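Local coordinates for prolyl endopeptidase (Myxococcus xanthus, PDB 2BKL), which probably hydrolyses oligopeptides as a serine protease, cutting the bond after proline and, far less readily, the one after alanine, at residues 63-68 against 657-661; 173-177 against 232-238; 387-391 against 402-408; 599-605 against 634-639; 624-628 against 640-644. All blocks are in the same frame, centred on the assembly; numbering follows the deposited sequence.

Interaction 1 (63-68 against 657-661); sequences FKELFY and VAKAI
Carbonyl oxygen F63 O, which lies next to I661 CG1, is gripped twice within its own helix turn: F67 N donates to it at 2.8 Å, and L66 N adds a weak bond. Across the contact the packing is apolar. I661 sends CG2 to F63 CB and CG1 to 3.6 Å from F67 CD2, the isoleucine and F67 passing one another head to tail; the edge of the F67 ring meets A660 O. Y68, the first residue to leave the helical conformation, lays its ring beneath V657. CG1 of V657 is held anti to the backbone N (chi1 178°) and stands 3.5 Å from the Y68 ring centroid, almost on the ring normal, a CH-pi contact. I661 CD1 comes to 3.5 Å from Y68 CE2. The hydroxyl Y68 OH bonds to E92, whose carboxylate also takes A658 N, so an aromatic with a polar end suits this place. Were this tyrosine an alanine, V657 CG1 would probably lose its aromatic floor and E92 one of its partners. The short helix segments cross at 134°, a helix pair joining the N-terminal and C-terminal parts that together build the catalytic alpha/beta-hydrolase domain of prolyl oligopeptidases.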
# COMPACT_ATOMS: atom_id res chain seq x y z
N PHE A 63 -16.36 16.60 6.53
CA PHE A 63 -15.85 15.24 6.35
C PHE A 63 -16.97 14.20 6.52
O PHE A 63 -16.95 13.17 5.87
CB PHE A 63 -14.67 14.94 7.29
CG PHE A 63 -13.40 15.67 6.94
CD1 PHE A 63 -12.96 15.76 5.63
CD2 PHE A 63 -12.64 16.26 7.93
CE1 PHE A 63 -11.76 16.41 5.32
CE2 PHE A 63 -11.44 16.92 7.61
CZ PHE A 63 -11.03 17.00 6.31
N LYS A 64 -17.97 14.48 7.35
CA LYS A 64 -19.11 13.58 7.45
C LYS A 64 -19.89 13.53 6.12
O LYS A 64 -20.30 12.46 5.67
CB LYS A 64 -20.00 13.97 8.63
CG LYS A 64 -20.96 12.88 9.03
CD LYS A 64 -21.74 13.26 10.27
CE LYS A 64 -22.92 12.30 10.48
NZ LYS A 64 -24.02 12.60 9.52
N GLU A 65 -20.06 14.68 5.48
CA GLU A 65 -20.74 14.78 4.20
C GLU A 65 -19.95 14.05 3.10
O GLU A 65 -20.53 13.48 2.16
CB GLU A 65 -20.93 16.27 3.88
CG GLU A 65 -21.52 16.65 2.54
CD GLU A 65 -21.85 18.15 2.46
OE1 GLU A 65 -21.16 18.98 3.13
OE2 GLU A 65 -22.80 18.49 1.71
N LEU A 66 -18.62 14.03 3.22
CA LEU A 66 -17.76 13.51 2.17
C LEU A 66 -17.39 12.05 2.34
O LEU A 66 -17.27 11.32 1.35
CB LEU A 66 -16.46 14.32 2.11
CG LEU A 66 -16.58 15.74 1.59
CD1 LEU A 66 -15.29 16.49 1.82
CD2 LEU A 66 -17.00 15.75 0.13
N PHE A 67 -17.15 11.60 3.57
CA PHE A 67 -16.56 10.27 3.80
C PHE A 67 -17.58 9.14 3.80
O PHE A 67 -17.22 7.98 3.58
CB PHE A 67 -15.77 10.20 5.11
CG PHE A 67 -14.45 10.91 5.09
CD1 PHE A 67 -14.04 11.71 4.03
CD2 PHE A 67 -13.63 10.79 6.18
CE1 PHE A 67 -12.79 12.34 4.06
CE2 PHE A 67 -12.39 11.43 6.23
CZ PHE A 67 -11.98 12.22 5.17
N TYR A 68 -18.84 9.43 4.14
CA TYR A 68 -19.89 8.41 4.03
C TYR A 68 -20.40 8.48 2.61
O TYR A 68 -20.90 9.51 2.18
CB TYR A 68 -21.00 8.67 5.04
CG TYR A 68 -20.63 8.36 6.47
CD1 TYR A 68 -20.55 7.05 6.93
CD2 TYR A 68 -20.35 9.39 7.39
CE1 TYR A 68 -20.22 6.77 8.26
CE2 TYR A 68 -20.02 9.14 8.69
CZ TYR A 68 -19.93 7.83 9.15
OH TYR A 68 -19.56 7.59 10.48
N VAL A 657 -15.41 4.49 9.43
CA VAL A 657 -15.53 5.81 8.83
C VAL A 657 -15.51 6.90 9.88
O VAL A 657 -14.85 7.95 9.70
CB VAL A 657 -16.78 5.95 7.96
CG1 VAL A 657 -16.89 7.38 7.40
CG2 VAL A 657 -16.72 4.99 6.80
N ALA A 658 -16.25 6.71 10.97
CA ALA A 658 -16.24 7.73 12.03
C ALA A 658 -14.85 8.06 12.55
O ALA A 658 -14.57 9.23 12.89
CB ALA A 658 -17.15 7.30 13.20
N LYS A 659 -13.99 7.06 12.67
CA LYS A 659 -12.62 7.28 13.13
C LYS A 659 -11.76 7.96 12.07
O LYS A 659 -10.90 8.79 12.38
CB LYS A 659 -11.99 5.98 13.60
CG LYS A 659 -12.67 5.39 14.87
CD LYS A 659 -12.85 6.37 16.03
CE LYS A 659 -13.42 5.67 17.26
NZ LYS A 659 -14.77 5.06 17.01
N ALA A 660 -12.01 7.68 10.80
CA ALA A 660 -11.34 8.39 9.71
C ALA A 660 -11.70 9.87 9.73
O ALA A 660 -10.84 10.71 9.50
CB ALA A 660 -11.69 7.74 8.37
N ILE A 661 -12.97 10.19 10.02
CA ILE A 661 -13.40 11.58 10.13
C ILE A 661 -12.59 12.23 11.24
O ILE A 661 -12.04 13.32 11.03
CB ILE A 661 -14.91 11.69 10.39
CG1 ILE A 661 -15.68 11.25 9.16
CG2 ILE A 661 -15.29 13.14 10.74
CD1 ILE A 661 -17.17 10.97 9.39

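Interaction 2 (173-177 against 232-238); sequences PKWTP and SDLSRDG
K174 makes the one hydrogen bond across this contact: NZ donates to S232 O at 3.0 Å, approaching from above the carbonyl plane, 48° out of it. The chain gets there by folding back, bent at both chi2 (67°) and chi3 (64°), and this passes CE within 3.4 Å of S232 OG. NZ is shared further with T172 O and the carboxylate of E185, and E185 also bonds S232 OG, so one acid ties lysine and serine together. D233 OD1 lies 5.5 Å from K174 NZ, too far for a salt bridge; it touches the aliphatic part of the lysine, at CG, and takes a weak bond from L234 N.

The van der Waals contacts lie farther along. L234 CB packs on K174 CB. L234 CD2 comes to 3.8 Å from T176 CG2, rests on the backbone oxygen of W175 and is approached more loosely by P177 CD, at 4.4 Å. P177 sets CG against the turn, 3.6 Å from R236 O.

That turn is type I, S235 to G238, closed by G238 N bonding S235 O and by S235 OG reaching D237 OD1 at 2.7 Å. Glycine suits its last position: phi is positive, and a CB would run into P177 CG.

The segments belong to the first strands of successive beta-propeller blades. With one cross-blade hydrogen bond, made by a side chain, the blades here are joined by side chains packing on side chains and backbone, and by a lysine shared among several acceptors, with no backbone pairing between these segments.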
# COMPACT_ATOMS: atom_id res chain seq x y z
N PRO A 173 -6.72 -17.16 -1.04
CA PRO A 173 -7.12 -18.50 -1.47
C PRO A 173 -7.26 -18.64 -2.99
O PRO A 173 -7.88 -17.80 -3.67
CB PRO A 173 -8.46 -18.72 -0.77
CG PRO A 173 -8.37 -17.83 0.45
CD PRO A 173 -7.67 -16.60 -0.06
N LYS A 174 -6.65 -19.70 -3.51
CA LYS A 174 -6.78 -20.11 -4.91
C LYS A 174 -7.62 -21.38 -4.97
O LYS A 174 -7.11 -22.47 -4.73
CB LYS A 174 -5.42 -20.40 -5.54
CG LYS A 174 -4.68 -19.25 -6.22
CD LYS A 174 -4.22 -18.18 -5.28
CE LYS A 174 -3.19 -18.65 -4.28
NZ LYS A 174 -2.56 -17.48 -3.53
N TRP A 175 -8.90 -21.23 -5.28
CA TRP A 175 -9.81 -22.36 -5.42
C TRP A 175 -9.47 -23.22 -6.63
O TRP A 175 -9.17 -22.69 -7.71
CB TRP A 175 -11.22 -21.86 -5.56
CG TRP A 175 -11.83 -21.24 -4.38
CD1 TRP A 175 -11.89 -19.91 -4.08
CD2 TRP A 175 -12.56 -21.92 -3.36
NE1 TRP A 175 -12.59 -19.74 -2.91
CE2 TRP A 175 -13.03 -20.95 -2.46
CE3 TRP A 175 -12.88 -23.27 -3.11
CZ2 TRP A 175 -13.78 -21.28 -1.33
CZ3 TRP A 175 -13.62 -23.59 -2.00
CH2 TRP A 175 -14.08 -22.60 -1.13
N THR A 176 -9.50 -24.52 -6.47
CA THR A 176 -9.42 -25.41 -7.62
C THR A 176 -10.72 -25.39 -8.42
O THR A 176 -11.75 -25.04 -7.88
CB THR A 176 -9.06 -26.84 -7.21
OG1 THR A 176 -9.76 -27.21 -6.02
CG2 THR A 176 -7.57 -26.91 -6.81
N PRO A 177 -10.67 -25.72 -9.71
CA PRO A 177 -11.87 -25.69 -10.56
C PRO A 177 -13.06 -26.52 -10.04
O PRO A 177 -14.21 -26.17 -10.37
CB PRO A 177 -11.37 -26.23 -11.90
CG PRO A 177 -9.92 -26.19 -11.88
CD PRO A 177 -9.45 -26.06 -10.47
N SER A 232 1.73 -18.45 -3.85
CA SER A 232 1.29 -19.42 -4.87
C SER A 232 0.25 -18.80 -5.81
O SER A 232 -0.37 -17.79 -5.49
CB SER A 232 0.76 -20.70 -4.24
OG SER A 232 -0.47 -20.49 -3.58
N ASP A 233 0.09 -19.44 -6.96
CA ASP A 233 -1.02 -19.11 -7.86
C ASP A 233 -1.40 -20.36 -8.64
O ASP A 233 -0.62 -21.30 -8.71
CB ASP A 233 -0.62 -17.99 -8.82
CG ASP A 233 -1.81 -17.19 -9.37
OD1 ASP A 233 -2.98 -17.48 -8.97
OD2 ASP A 233 -1.68 -16.27 -10.23
N LEU A 234 -2.59 -20.36 -9.21
CA LEU A 234 -3.14 -21.53 -9.89
C LEU A 234 -3.81 -21.07 -11.17
O LEU A 234 -4.56 -20.11 -11.16
CB LEU A 234 -4.17 -22.26 -9.00
CG LEU A 234 -4.72 -23.57 -9.58
CD1 LEU A 234 -3.66 -24.68 -9.62
CD2 LEU A 234 -5.96 -24.06 -8.80
N SER A 235 -3.55 -21.76 -12.28
CA SER A 235 -4.22 -21.44 -13.52
C SER A 235 -5.70 -21.77 -13.43
O SER A 235 -6.12 -22.59 -12.63
CB SER A 235 -3.57 -22.20 -14.70
OG SER A 235 -3.74 -23.60 -14.58
N ARG A 236 -6.49 -21.09 -14.25
CA ARG A 236 -7.93 -21.36 -14.34
C ARG A 236 -8.32 -22.80 -14.58
O ARG A 236 -9.27 -23.29 -13.97
CB ARG A 236 -8.54 -20.53 -15.46
CG ARG A 236 -8.90 -19.18 -15.05
CD ARG A 236 -10.01 -19.09 -13.99
NE ARG A 236 -11.31 -19.69 -14.33
CZ ARG A 236 -12.15 -19.21 -15.25
NH1 ARG A 236 -11.80 -18.16 -15.99
NH2 ARG A 236 -13.33 -19.78 -15.46
N ASP A 237 -7.61 -23.49 -15.45
CA ASP A 237 -7.92 -24.89 -15.73
C ASP A 237 -7.42 -25.86 -14.66
O ASP A 237 -7.61 -27.07 -14.76
CB ASP A 237 -7.41 -25.30 -17.13
CG ASP A 237 -5.90 -25.11 -17.34
OD1 ASP A 237 -5.11 -25.04 -16.36
OD2 ASP A 237 -5.41 -25.03 -18.50
N GLY A 238 -6.75 -25.32 -13.62
CA GLY A 238 -6.24 -26.14 -12.55
C GLY A 238 -5.01 -26.96 -12.90
O GLY A 238 -4.51 -27.74 -12.09

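Interaction 3 (387-391 against 402-408); sequences PRQIY and LWAKVDV
Strands 387-391 and 402-405 run antiparallel, their axes 4.5 Å apart at closest approach, and a classic beta bulge at W403 and A404 shifts their register by one. I390 is the residue facing the bulge: its O accepts both W403 N at 2.8 Å and A404 N at 3.2 Å, while its N donates to A404 O. Beyond, V406 N donates to R388 O at 3.0 Å.

The bulge lets the indole and the I390 side chain run next to each other, I390 CG2 lying 3.7 Å from W403 CE3. On the face of Q389 and Y391, L402 extends CD1 over the Y391 ring, 4.1 Å from its centroid and offset toward the rim. Y391 OH donates to Q389 OE1 at 2.9 Å from above the carbonyl plane, which helps to hold the amide. A valine in place of this tyrosine would probably leave L402 CD1 without its ring and free the Q389 amide to turn. P387 offers a compact ring whose CG packs 3.5 Å from V408 CG2.

This hairpin ends the last propeller blade. Backbone bonds zip it, whereas W403, A404 and V406 meet strand 71-78 of the first blade by side-chain packing, in keeping with the unlatched ring of this family.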
# COMPACT_ATOMS: atom_id res chain seq x y z
N PRO A 387 -14.29 11.54 -8.51
CA PRO A 387 -14.58 10.32 -7.76
C PRO A 387 -14.61 9.05 -8.64
O PRO A 387 -14.86 9.17 -9.83
CB PRO A 387 -15.97 10.62 -7.15
CG PRO A 387 -16.03 12.07 -7.08
CD PRO A 387 -15.32 12.57 -8.29
N ARG A 388 -14.39 7.87 -8.04
CA ARG A 388 -14.29 6.62 -8.78
C ARG A 388 -15.45 6.40 -9.71
O ARG A 388 -16.60 6.51 -9.34
CB ARG A 388 -14.23 5.41 -7.82
CG ARG A 388 -12.88 5.13 -7.23
CD ARG A 388 -12.93 4.21 -6.01
NE ARG A 388 -13.69 2.97 -6.22
CZ ARG A 388 -13.15 1.79 -6.53
NH1 ARG A 388 -11.83 1.64 -6.65
NH2 ARG A 388 -13.93 0.72 -6.70
N GLN A 389 -15.10 6.05 -10.94
CA GLN A 389 -16.03 5.62 -11.95
C GLN A 389 -15.60 4.24 -12.39
O GLN A 389 -14.42 4.00 -12.58
CB GLN A 389 -15.95 6.54 -13.14
CG GLN A 389 -16.39 7.98 -12.82
CD GLN A 389 -16.19 8.95 -13.96
OE1 GLN A 389 -15.55 8.65 -14.96
NE2 GLN A 389 -16.70 10.16 -13.77
N ILE A 390 -16.54 3.34 -12.59
CA ILE A 390 -16.26 2.04 -13.15
C ILE A 390 -16.92 1.92 -14.50
O ILE A 390 -18.08 2.22 -14.65
CB ILE A 390 -16.77 0.93 -12.24
CG1 ILE A 390 -16.14 1.04 -10.85
CG2 ILE A 390 -16.52 -0.44 -12.88
CD1 ILE A 390 -16.75 0.06 -9.88
N TYR A 391 -16.14 1.47 -15.48
CA TYR A 391 -16.61 1.22 -16.83
C TYR A 391 -16.67 -0.26 -17.11
O TYR A 391 -15.77 -1.02 -16.71
CB TYR A 391 -15.71 1.93 -17.85
CG TYR A 391 -15.89 3.42 -17.78
CD1 TYR A 391 -15.20 4.17 -16.85
CD2 TYR A 391 -16.77 4.07 -18.62
CE1 TYR A 391 -15.40 5.51 -16.73
CE2 TYR A 391 -16.96 5.45 -18.53
CZ TYR A 391 -16.27 6.14 -17.57
OH TYR A 391 -16.41 7.51 -17.45
N LEU A 402 -20.40 3.48 -18.86
CA LEU A 402 -20.34 3.74 -17.42
C LEU A 402 -21.22 2.75 -16.68
O LEU A 402 -22.41 2.58 -16.98
CB LEU A 402 -20.74 5.17 -17.12
CG LEU A 402 -20.65 5.57 -15.64
CD1 LEU A 402 -19.19 5.70 -15.21
CD2 LEU A 402 -21.40 6.88 -15.45
N TRP A 403 -20.65 2.10 -15.69
CA TRP A 403 -21.32 1.10 -14.90
C TRP A 403 -21.66 1.61 -13.49
O TRP A 403 -22.70 1.26 -12.96
CB TRP A 403 -20.45 -0.15 -14.83
CG TRP A 403 -21.06 -1.36 -14.18
CD1 TRP A 403 -21.96 -2.23 -14.75
CD2 TRP A 403 -20.78 -1.88 -12.89
NE1 TRP A 403 -22.26 -3.24 -13.87
CE2 TRP A 403 -21.56 -3.04 -12.71
CE3 TRP A 403 -19.97 -1.45 -11.82
CZ2 TRP A 403 -21.53 -3.80 -11.54
CZ3 TRP A 403 -19.94 -2.21 -10.67
CH2 TRP A 403 -20.72 -3.37 -10.53
N ALA A 404 -20.75 2.36 -12.88
CA ALA A 404 -20.98 2.95 -11.57
C ALA A 404 -20.18 4.22 -11.44
O ALA A 404 -19.15 4.35 -12.05
CB ALA A 404 -20.58 1.97 -10.46
N LYS A 405 -20.68 5.15 -10.63
CA LYS A 405 -20.00 6.41 -10.34
C LYS A 405 -20.33 6.78 -8.92
O LYS A 405 -21.50 6.72 -8.53
CB LYS A 405 -20.53 7.47 -11.32
CG LYS A 405 -20.02 8.87 -11.12
CD LYS A 405 -20.40 9.78 -12.32
CE LYS A 405 -21.87 10.22 -12.29
NZ LYS A 405 -22.07 11.63 -11.79
N VAL A 406 -19.32 7.14 -8.13
CA VAL A 406 -19.55 7.65 -6.76
C VAL A 406 -19.97 9.11 -6.81
O VAL A 406 -19.27 9.95 -7.36
CB VAL A 406 -18.28 7.51 -5.89
CG1 VAL A 406 -18.59 7.96 -4.49
CG2 VAL A 406 -17.79 6.07 -5.86
N ASP A 407 -21.14 9.40 -6.25
CA ASP A 407 -21.63 10.76 -6.16
C ASP A 407 -21.04 11.37 -4.88
O ASP A 407 -21.14 10.79 -3.79
CB ASP A 407 -23.16 10.76 -6.12
CG ASP A 407 -23.77 10.53 -7.50
OD1 ASP A 407 -23.85 9.37 -7.95
OD2 ASP A 407 -24.18 11.47 -8.23
N VAL A 408 -20.40 12.52 -5.03
CA VAL A 408 -19.77 13.21 -3.92
C VAL A 408 -20.22 14.68 -3.98
O VAL A 408 -20.27 15.25 -5.06
CB VAL A 408 -18.22 13.12 -4.06
CG1 VAL A 408 -17.52 13.90 -2.97
CG2 VAL A 408 -17.74 11.68 -4.01

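Interaction 4 (599-605 against 634-639); sequences VRPDVRY and SPGNPA
With CG swung away from the backbone N (chi1 -177°), N637 holds its amide against Y605, and S634 likewise turns OG (chi1 -170°) toward the loop 599-605. The motif is a type II beta turn, S634 to N637, set against an irregular loop at the periphery of the alpha/beta-hydrolase domain. G636 takes the third turn position with positive phi, which glycine adopts easily, and it sits close over D602, where a CB would be tight.

N637 OD1 accepts Y605 N at 3.1 Å, the donor standing above the amide's carbonyl plane, and takes A639 N weakly; N637 ND2 goes to V631 O. The amide meets the edge of the Y605 ring, their planes 85° apart. The opposite end of that ring donates from OH to R600 O, on a lone pair, which steadies the loop. D602 N bonds P635 O at 2.8 Å, and P601 CB packs against P635 CD. P638 places CG over one face of the R604 guanidinium, 4.0 Å from CZ.

Two waters fill out the serine's bonding. One donates to S634 OG and V599 O; the other accepts from S634 OG at 2.6 Å and from V603 N at 3.0 Å, and donates to P635 O.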
# COMPACT_ATOMS: atom_id res chain seq x y z
N VAL A 599 18.43 13.75 15.02
CA VAL A 599 17.73 14.88 15.67
C VAL A 599 18.80 15.75 16.35
O VAL A 599 19.11 15.56 17.51
CB VAL A 599 16.63 14.42 16.63
CG1 VAL A 599 15.89 15.59 17.23
CG2 VAL A 599 15.67 13.46 15.93
N ARG A 600 19.43 16.62 15.57
CA ARG A 600 20.50 17.48 16.10
C ARG A 600 19.93 18.48 17.09
O ARG A 600 18.83 18.96 16.92
CB ARG A 600 21.19 18.22 14.98
CG ARG A 600 21.98 17.32 14.02
CD ARG A 600 22.54 18.03 12.78
NE ARG A 600 21.71 19.19 12.45
CZ ARG A 600 21.22 19.49 11.26
NH1 ARG A 600 21.49 18.76 10.17
NH2 ARG A 600 20.45 20.58 11.15
N PRO A 601 20.70 18.84 18.12
CA PRO A 601 20.24 19.83 19.08
C PRO A 601 20.39 21.24 18.55
O PRO A 601 21.11 21.51 17.59
CB PRO A 601 21.18 19.60 20.26
CG PRO A 601 22.47 19.16 19.60
CD PRO A 601 22.01 18.28 18.47
N ASP A 602 19.71 22.16 19.23
CA ASP A 602 19.81 23.60 18.96
C ASP A 602 19.29 23.94 17.58
O ASP A 602 19.75 24.88 16.94
CB ASP A 602 21.24 24.11 19.16
CG ASP A 602 21.86 23.61 20.45
OD1 ASP A 602 21.20 23.70 21.52
OD2 ASP A 602 22.96 23.01 20.48
N VAL A 603 18.27 23.18 17.15
CA VAL A 603 17.59 23.36 15.86
C VAL A 603 16.11 23.58 16.10
O VAL A 603 15.49 22.86 16.88
CB VAL A 603 17.79 22.13 15.00
CG1 VAL A 603 16.92 22.16 13.75
CG2 VAL A 603 19.24 22.01 14.61
N ARG A 604 15.53 24.58 15.45
CA ARG A 604 14.08 24.75 15.47
C ARG A 604 13.51 23.85 14.39
O ARG A 604 13.73 24.05 13.20
CB ARG A 604 13.67 26.21 15.24
CG ARG A 604 14.28 27.20 16.26
CD ARG A 604 14.33 28.67 15.78
NE ARG A 604 13.36 29.50 16.50
CZ ARG A 604 12.07 29.61 16.18
NH1 ARG A 604 11.55 28.96 15.15
NH2 ARG A 604 11.28 30.39 16.92
N TYR A 605 12.78 22.84 14.83
CA TYR A 605 12.18 21.88 13.92
C TYR A 605 10.82 22.38 13.48
O TYR A 605 10.17 23.16 14.15
CB TYR A 605 12.07 20.49 14.60
CG TYR A 605 13.44 19.84 14.66
CD1 TYR A 605 14.02 19.29 13.52
CD2 TYR A 605 14.20 19.85 15.84
CE1 TYR A 605 15.25 18.74 13.56
CE2 TYR A 605 15.46 19.33 15.87
CZ TYR A 605 15.99 18.78 14.74
OH TYR A 605 17.28 18.31 14.74
N SER A 634 14.54 17.85 22.25
CA SER A 634 15.70 18.38 21.55
C SER A 634 15.95 19.80 22.06
O SER A 634 15.05 20.63 21.97
CB SER A 634 15.51 18.39 20.04
OG SER A 634 16.73 18.69 19.40
N PRO A 635 17.14 20.07 22.63
CA PRO A 635 17.39 21.41 23.16
C PRO A 635 17.10 22.49 22.12
O PRO A 635 17.52 22.44 20.99
CB PRO A 635 18.88 21.39 23.49
CG PRO A 635 19.17 19.95 23.79
CD PRO A 635 18.29 19.17 22.85
N GLY A 636 16.35 23.50 22.53
CA GLY A 636 16.08 24.64 21.68
C GLY A 636 15.02 24.43 20.60
O GLY A 636 14.91 25.28 19.71
N ASN A 637 14.27 23.33 20.66
CA ASN A 637 13.15 23.14 19.76
C ASN A 637 11.85 23.63 20.41
O ASN A 637 11.37 22.99 21.32
CB ASN A 637 12.96 21.66 19.42
CG ASN A 637 11.84 21.47 18.44
OD1 ASN A 637 11.54 22.37 17.64
ND2 ASN A 637 11.19 20.29 18.48
N PRO A 638 11.28 24.72 19.90
CA PRO A 638 10.05 25.29 20.48
C PRO A 638 8.76 24.81 19.82
O PRO A 638 7.67 25.07 20.35
CB PRO A 638 10.24 26.78 20.21
CG PRO A 638 10.96 26.84 18.91
CD PRO A 638 11.80 25.57 18.82
N ALA A 639 8.88 24.10 18.70
CA ALA A 639 7.71 23.67 17.93
C ALA A 639 7.04 22.46 18.55
O ALA A 639 7.70 21.59 19.15
CB ALA A 639 8.12 23.35 16.51
O HOH W 1 18.47 16.67 19.98
O HOH W 2 16.54 21.23 18.68

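Interaction 5 (624-628 against 640-644); sequences ARKFV and TALLR
V628 and L643 meet at about a right angle, the valine coming from the helix and the leucine from the strand beneath it. V628 puts CG1 between its backbone N and carbonyl carbon (chi1 84°), reaching L643 CB at 4.0 Å. Its other branch, CG2, is turned to the strand backbone, 4.1 Å from A641 O and 4.3 Å from A641 CB. A beta-branched residue suits the place because its two methyls serve two neighbours. L643, with CG swung opposite its backbone N (chi1 176°), extends CD1 to 4.1 Å from A624 CB and CD2 to 4.3 Å from R625 CG. Alanines at A624 and A641 keep the surfaces low where the larger chains lie. A624 precedes V628 by one helical turn, tied to it by V628 N donating to A624 O at 3.0 Å, so both face the strand.

No hydrogen bond crosses this buried contact. The segments run nearly antiparallel, at 162°, axes 9.0 Å apart. They belong to the beta-alpha-beta unit of strand 607-613, helix 622-632 and strand 641-646. Strand 641-646 is the edge strand of the central sheet, parallel to strand 607-613, while L642 points away from the helix and touches helix 33-51.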
# COMPACT_ATOMS: atom_id res chain seq x y z
N ALA A 624 7.84 5.57 16.28
CA ALA A 624 7.20 6.85 16.52
C ALA A 624 7.42 7.30 17.97
O ALA A 624 7.59 8.46 18.25
CB ALA A 624 5.71 6.71 16.21
N ARG A 625 7.41 6.37 18.92
CA ARG A 625 7.64 6.75 20.31
C ARG A 625 9.03 7.32 20.51
O ARG A 625 9.20 8.39 21.12
CB ARG A 625 7.46 5.56 21.25
CG ARG A 625 6.10 4.91 21.27
CD ARG A 625 5.83 4.00 22.50
NE ARG A 625 6.55 2.74 22.45
CZ ARG A 625 6.13 1.60 21.92
NH1 ARG A 625 4.97 1.52 21.31
NH2 ARG A 625 6.89 0.50 21.99
N LYS A 626 10.04 6.62 20.05
CA LYS A 626 11.42 7.08 20.23
C LYS A 626 11.66 8.43 19.52
O LYS A 626 12.35 9.31 20.05
CB LYS A 626 12.42 6.05 19.78
CG LYS A 626 12.41 4.75 20.59
CD LYS A 626 13.75 4.04 20.60
CE LYS A 626 14.25 3.66 19.24
NZ LYS A 626 15.49 2.81 19.31
N PHE A 627 11.13 8.57 18.30
CA PHE A 627 11.36 9.79 17.55
C PHE A 627 10.66 10.96 18.20
O PHE A 627 11.26 12.03 18.30
CB PHE A 627 10.92 9.61 16.09
CG PHE A 627 11.33 10.73 15.18
CD1 PHE A 627 12.63 10.84 14.74
CD2 PHE A 627 10.39 11.69 14.75
CE1 PHE A 627 13.00 11.82 13.85
CE2 PHE A 627 10.77 12.70 13.88
CZ PHE A 627 12.06 12.78 13.45
N VAL A 628 9.41 10.80 18.63
CA VAL A 628 8.69 11.93 19.27
C VAL A 628 9.41 12.35 20.54
O VAL A 628 9.54 13.55 20.82
CB VAL A 628 7.19 11.67 19.50
CG1 VAL A 628 6.91 10.92 20.76
CG2 VAL A 628 6.44 13.01 19.53
N THR A 640 5.72 22.41 18.40
CA THR A 640 4.93 21.35 18.96
C THR A 640 5.33 20.01 18.36
O THR A 640 5.72 19.95 17.19
CB THR A 640 3.44 21.59 18.74
OG1 THR A 640 3.06 22.91 19.14
CG2 THR A 640 2.65 20.72 19.66
N ALA A 641 5.26 18.95 19.15
CA ALA A 641 5.53 17.58 18.66
C ALA A 641 4.58 16.66 19.41
O ALA A 641 4.68 16.55 20.62
CB ALA A 641 6.98 17.20 18.91
N LEU A 642 3.62 16.07 18.70
CA LEU A 642 2.51 15.34 19.28
C LEU A 642 2.50 13.91 18.83
O LEU A 642 2.75 13.66 17.65
CB LEU A 642 1.18 16.01 18.88
CG LEU A 642 1.03 17.49 19.23
CD1 LEU A 642 -0.25 18.06 18.66
CD2 LEU A 642 1.07 17.72 20.71
N LEU A 643 2.20 12.99 19.73
CA LEU A 643 2.01 11.59 19.40
C LEU A 643 0.54 11.23 19.59
O LEU A 643 0.06 11.12 20.71
CB LEU A 643 2.91 10.70 20.28
CG LEU A 643 2.73 9.19 20.10
CD1 LEU A 643 3.14 8.72 18.72
CD2 LEU A 643 3.54 8.42 21.15
N ARG A 644 -0.17 11.06 18.49
CA ARG A 644 -1.57 10.66 18.48
C ARG A 644 -1.67 9.16 18.20
O ARG A 644 -1.20 8.71 17.16
CB ARG A 644 -2.26 11.43 17.39
CG ARG A 644 -3.77 11.22 17.30
CD ARG A 644 -4.32 11.73 15.98
NE ARG A 644 -5.77 11.72 15.90
CZ ARG A 644 -6.52 10.67 15.58
NH1 ARG A 644 -6.01 9.49 15.32
NH2 ARG A 644 -7.83 10.83 15.54

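How the interactions relate
From the N terminus, residues 63-68 open interaction 1, whose loop of 588 residues closes only at 657-661 and encloses the other four contacts. Within it, interaction 2 joins two successive propeller blades through a loop of 54 residues. Interaction 3 follows in series, a hairpin in the last blade, and touches interaction 1 where V408 packs on L66, near the junction with the catalytic domain. Interactions 4 and 5 then cross, their segments alternating along the chain: interaction 4 joins the loop before strand 607-613 to the loop between helix 622-632 and strand 641-646, interaction 5 packs that helix on that strand, and V599 meets F627 between them. Interaction 2 lies across the molecule from this pair.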